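PDB 5XH8: extracellular invertase from Aspergillus kawachii, which cleaves beta-fructofuranoside bonds of sucrose-type sugars and shows high transfructosylation activity, transferring fructosyl units, probably to build fructooligosaccharides such as 1-kestose. Local coordinates for residues G472-E485 / S567-N580. Numbering follows the deposited sequence.
Sequences GLKSGFQILSSEHE and SWYANSTNISFFHN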
# COMPACT_ATOMS: atom_id res chain seq x y z
N GLY A 472 -57.91 10.24 5.62
CA GLY A 472 -57.21 10.40 6.90
C GLY A 472 -57.26 9.18 7.82
O GLY A 472 -56.99 9.32 9.01
N LEU A 473 -57.59 8.01 7.28
CA LEU A 473 -57.56 6.74 8.02
C LEU A 473 -56.17 6.42 8.63
O LEU A 473 -55.14 6.64 7.98
CB LEU A 473 -58.01 5.57 7.12
CG LEU A 473 -58.00 4.16 7.76
CD1 LEU A 473 -59.19 3.33 7.29
CD2 LEU A 473 -56.70 3.39 7.51
N LYS A 474 -56.21 5.93 9.87
CA LYS A 474 -55.08 5.36 10.58
C LYS A 474 -55.60 4.15 11.33
O LYS A 474 -56.45 4.31 12.21
CB LYS A 474 -54.49 6.34 11.59
CG LYS A 474 -53.86 7.55 10.94
CD LYS A 474 -53.52 8.61 11.96
CE LYS A 474 -53.47 9.96 11.26
NZ LYS A 474 -52.72 10.92 12.09
N SER A 475 -55.11 2.96 10.99
CA SER A 475 -55.49 1.74 11.69
C SER A 475 -54.29 0.80 11.92
O SER A 475 -53.41 0.67 11.06
CB SER A 475 -56.59 1.01 10.90
OG SER A 475 -57.51 1.93 10.31
N GLY A 476 -54.27 0.15 13.08
CA GLY A 476 -53.28 -0.85 13.37
C GLY A 476 -53.44 -1.43 14.76
O GLY A 476 -54.55 -1.81 15.15
N PHE A 477 -52.34 -1.50 15.50
CA PHE A 477 -52.36 -2.03 16.85
C PHE A 477 -51.57 -1.17 17.80
O PHE A 477 -50.65 -0.46 17.41
CB PHE A 477 -51.80 -3.45 16.90
CG PHE A 477 -52.54 -4.42 16.03
CD1 PHE A 477 -53.63 -5.13 16.53
CD2 PHE A 477 -52.14 -4.64 14.71
CE1 PHE A 477 -54.32 -6.02 15.72
CE2 PHE A 477 -52.82 -5.53 13.91
CZ PHE A 477 -53.91 -6.22 14.40
N GLN A 478 -51.97 -1.24 19.07
CA GLN A 478 -51.25 -0.64 20.15
C GLN A 478 -50.63 -1.81 20.91
O GLN A 478 -51.32 -2.76 21.25
CB GLN A 478 -52.20 0.16 21.04
CG GLN A 478 -51.48 1.09 21.99
CD GLN A 478 -52.44 1.83 22.91
OE1 GLN A 478 -52.93 1.28 23.89
NE2 GLN A 478 -52.67 3.09 22.62
N ILE A 479 -49.32 -1.76 21.15
CA ILE A 479 -48.60 -2.87 21.79
C ILE A 479 -47.77 -2.36 22.94
O ILE A 479 -47.58 -1.15 23.08
CB ILE A 479 -47.69 -3.63 20.79
CG1 ILE A 479 -46.60 -2.70 20.21
CG2 ILE A 479 -48.54 -4.23 19.68
CD1 ILE A 479 -45.58 -3.43 19.35
N LEU A 480 -47.26 -3.29 23.74
CA LEU A 480 -46.40 -2.96 24.87
C LEU A 480 -47.04 -1.85 25.76
O LEU A 480 -46.40 -0.85 26.09
CB LEU A 480 -45.00 -2.56 24.36
CG LEU A 480 -44.23 -3.63 23.56
CD1 LEU A 480 -43.04 -3.03 22.81
CD2 LEU A 480 -43.80 -4.76 24.48
N SER A 481 -48.31 -2.07 26.09
CA SER A 481 -49.17 -1.07 26.76
C SER A 481 -49.41 -1.38 28.21
O SER A 481 -49.58 -2.53 28.60
CB SER A 481 -50.55 -1.00 26.11
OG SER A 481 -50.44 -0.38 24.86
N SER A 482 -49.44 -0.30 28.98
CA SER A 482 -49.87 -0.32 30.37
C SER A 482 -50.34 1.12 30.65
O SER A 482 -50.44 1.93 29.71
CB SER A 482 -48.72 -0.74 31.28
OG SER A 482 -47.65 0.19 31.22
N GLU A 483 -50.60 1.46 31.90
CA GLU A 483 -51.05 2.82 32.19
C GLU A 483 -49.95 3.87 31.89
O GLU A 483 -50.27 4.99 31.52
CB GLU A 483 -51.57 2.95 33.64
CG GLU A 483 -50.55 3.34 34.70
CD GLU A 483 -51.19 3.83 36.01
OE1 GLU A 483 -51.63 5.01 36.09
OE2 GLU A 483 -51.25 3.03 36.96
N HIS A 484 -48.68 3.49 32.03
CA HIS A 484 -47.57 4.43 31.84
C HIS A 484 -46.92 4.45 30.45
O HIS A 484 -46.20 5.38 30.13
CB HIS A 484 -46.49 4.14 32.89
CG HIS A 484 -46.96 4.35 34.29
ND1 HIS A 484 -47.30 5.60 34.78
CD2 HIS A 484 -47.17 3.47 35.30
CE1 HIS A 484 -47.69 5.48 36.04
NE2 HIS A 484 -47.63 4.20 36.38
N GLU A 485 -47.15 3.42 29.63
CA GLU A 485 -46.46 3.27 28.33
C GLU A 485 -47.36 2.65 27.28
O GLU A 485 -48.30 1.92 27.60
CB GLU A 485 -45.22 2.36 28.47
CG GLU A 485 -44.17 2.84 29.47
CD GLU A 485 -43.11 1.80 29.79
OE1 GLU A 485 -43.42 0.63 30.11
OE2 GLU A 485 -41.91 2.16 29.76
N SER A 567 -39.46 -0.25 26.27
CA SER A 567 -40.42 -0.13 27.38
C SER A 567 -39.76 -0.60 28.68
O SER A 567 -38.96 -1.56 28.69
CB SER A 567 -41.72 -0.89 27.09
OG SER A 567 -41.57 -2.29 27.26
N TRP A 568 -40.09 0.09 29.77
CA TRP A 568 -39.56 -0.18 31.10
C TRP A 568 -40.39 -1.16 31.95
O TRP A 568 -39.82 -2.10 32.51
CB TRP A 568 -39.41 1.14 31.87
CG TRP A 568 -38.93 0.92 33.26
CD1 TRP A 568 -39.69 0.90 34.40
CD2 TRP A 568 -37.58 0.66 33.67
NE1 TRP A 568 -38.90 0.64 35.48
CE2 TRP A 568 -37.60 0.48 35.07
CE3 TRP A 568 -36.36 0.55 33.00
CZ2 TRP A 568 -36.45 0.22 35.81
CZ3 TRP A 568 -35.21 0.28 33.73
CH2 TRP A 568 -35.26 0.13 35.12
N TYR A 569 -41.69 -0.89 32.10
CA TYR A 569 -42.52 -1.53 33.13
C TYR A 569 -42.85 -2.97 32.77
O TYR A 569 -43.16 -3.28 31.62
CB TYR A 569 -43.84 -0.72 33.38
CG TYR A 569 -43.65 0.56 34.14
CD1 TYR A 569 -43.48 0.55 35.53
CD2 TYR A 569 -43.64 1.80 33.50
CE1 TYR A 569 -43.30 1.74 36.25
CE2 TYR A 569 -43.46 3.00 34.22
CZ TYR A 569 -43.29 2.94 35.60
OH TYR A 569 -43.09 4.10 36.31
N ALA A 570 -42.77 -3.85 33.77
CA ALA A 570 -43.04 -5.27 33.60
C ALA A 570 -44.41 -5.53 32.95
O ALA A 570 -44.53 -6.42 32.10
CB ALA A 570 -42.94 -5.98 34.94
N ASN A 571 -45.39 -4.68 33.30
CA ASN A 571 -46.78 -4.73 32.83
C ASN A 571 -47.03 -4.18 31.47
O ASN A 571 -48.16 -4.19 31.04
CB ASN A 571 -47.69 -3.83 33.69
CG ASN A 571 -47.83 -4.32 35.08
OD1 ASN A 571 -47.25 -5.34 35.47
ND2 ASN A 571 -48.59 -3.58 35.88
N SER A 572 -46.03 -3.61 30.81
CA SER A 572 -46.25 -3.03 29.49
C SER A 572 -46.24 -4.12 28.40
O SER A 572 -45.35 -4.17 27.54
CB SER A 572 -45.25 -1.91 29.24
OG SER A 572 -45.54 -0.80 30.09
N THR A 573 -47.26 -4.98 28.46
CA THR A 573 -47.40 -6.13 27.56
C THR A 573 -48.77 -6.24 26.87
O THR A 573 -49.00 -7.21 26.14
CB THR A 573 -47.15 -7.43 28.34
OG1 THR A 573 -48.12 -7.55 29.38
CG2 THR A 573 -45.76 -7.45 28.96
N ASN A 574 -49.66 -5.27 27.08
CA ASN A 574 -51.03 -5.36 26.55
C ASN A 574 -51.08 -4.92 25.10
O ASN A 574 -50.30 -4.05 24.66
CB ASN A 574 -52.02 -4.54 27.38
CG ASN A 574 -52.16 -5.06 28.80
OD1 ASN A 574 -51.76 -4.41 29.76
ND2 ASN A 574 -52.69 -6.26 28.93
N ILE A 575 -52.02 -5.52 24.38
CA ILE A 575 -52.23 -5.26 22.97
C ILE A 575 -53.68 -4.85 22.73
O ILE A 575 -54.58 -5.45 23.29
CB ILE A 575 -51.90 -6.50 22.13
CG1 ILE A 575 -50.40 -6.84 22.25
CG2 ILE A 575 -52.29 -6.29 20.67
CD1 ILE A 575 -50.01 -8.13 21.55
N SER A 576 -53.89 -3.85 21.88
CA SER A 576 -55.23 -3.40 21.51
C SER A 576 -55.32 -3.13 20.03
O SER A 576 -54.33 -2.72 19.41
CB SER A 576 -55.55 -2.11 22.26
OG SER A 576 -55.51 -2.35 23.64
N PHE A 577 -56.53 -3.32 19.47
CA PHE A 577 -56.86 -2.78 18.14
C PHE A 577 -56.80 -1.27 18.25
O PHE A 577 -57.07 -0.71 19.31
CB PHE A 577 -58.27 -3.18 17.66
CG PHE A 577 -58.48 -4.67 17.55
CD1 PHE A 577 -58.14 -5.33 16.38
CD2 PHE A 577 -59.00 -5.40 18.60
CE1 PHE A 577 -58.31 -6.70 16.27
CE2 PHE A 577 -59.17 -6.77 18.50
CZ PHE A 577 -58.82 -7.42 17.34
N PHE A 578 -56.42 -0.62 17.16
CA PHE A 578 -56.41 0.84 17.12
C PHE A 578 -56.97 1.28 15.78
O PHE A 578 -56.65 0.70 14.75
CB PHE A 578 -54.99 1.39 17.28
CG PHE A 578 -54.83 2.79 16.76
CD1 PHE A 578 -55.29 3.87 17.49
CD2 PHE A 578 -54.26 3.02 15.52
CE1 PHE A 578 -55.15 5.16 17.01
CE2 PHE A 578 -54.12 4.31 15.02
CZ PHE A 578 -54.57 5.39 15.77
N HIS A 579 -57.79 2.32 15.81
CA HIS A 579 -58.42 2.89 14.61
C HIS A 579 -58.83 4.33 14.95
O HIS A 579 -59.38 4.57 16.04
CB HIS A 579 -59.61 2.02 14.19
CG HIS A 579 -60.43 2.61 13.08
ND1 HIS A 579 -59.89 2.99 11.87
CD2 HIS A 579 -61.75 2.88 13.00
CE1 HIS A 579 -60.84 3.47 11.10
NE2 HIS A 579 -61.99 3.41 11.76
N ASN A 580 -58.53 5.29 14.07
CA ASN A 580 -58.73 6.72 14.40
C ASN A 580 -60.15 7.24 14.08
O ASN A 580 -60.42 8.42 14.21
CB ASN A 580 -57.69 7.61 13.73
CG ASN A 580 -57.85 7.70 12.23
OD1 ASN A 580 -58.45 6.82 11.61
ND2 ASN A 580 -57.28 8.73 11.64
O HOH W 1 -47.43 -6.20 23.66
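Beyond the last bridge of an antiparallel strand pair, the E485 carboxylate grips the 567-572 loop through three donors: OE2 accepts W568 N on its syn lone pair at 2.8 Å, while OE1 takes Y569 N, 27° out of the carboxylate plane, and, on its anti lone pair, the hydroxyl S572 OG at 2.6 Å. Because S572 OG spends its proton on the carboxylate, it is left to accept from S482 OG. Alongside, H484 lies over one face of the Y569 ring in an offset stack, planes 28° apart. Near the far end of the strands F578, the other residue with a large buried area (chi1 159°, CG turned away from its own N), brings a ring edge to G476, CD2 3.8 Å from G476 N; its CE2 lies 3.7 Å from K474 O. N580 closes this end, ND2 donating to G472 O at 2.7 Å, within its amide plane. Between the ends, paired backbone bonds join G476 to F578 and Q478 to S576, until L480 and S481 both face N574 in a G1 bulge. In the C-terminal beta-sandwich of family 32, strand 574-580 runs between 444-446 and 474-481; F477 and F577 pack on V590 of strand 585-594 in the facing sheet.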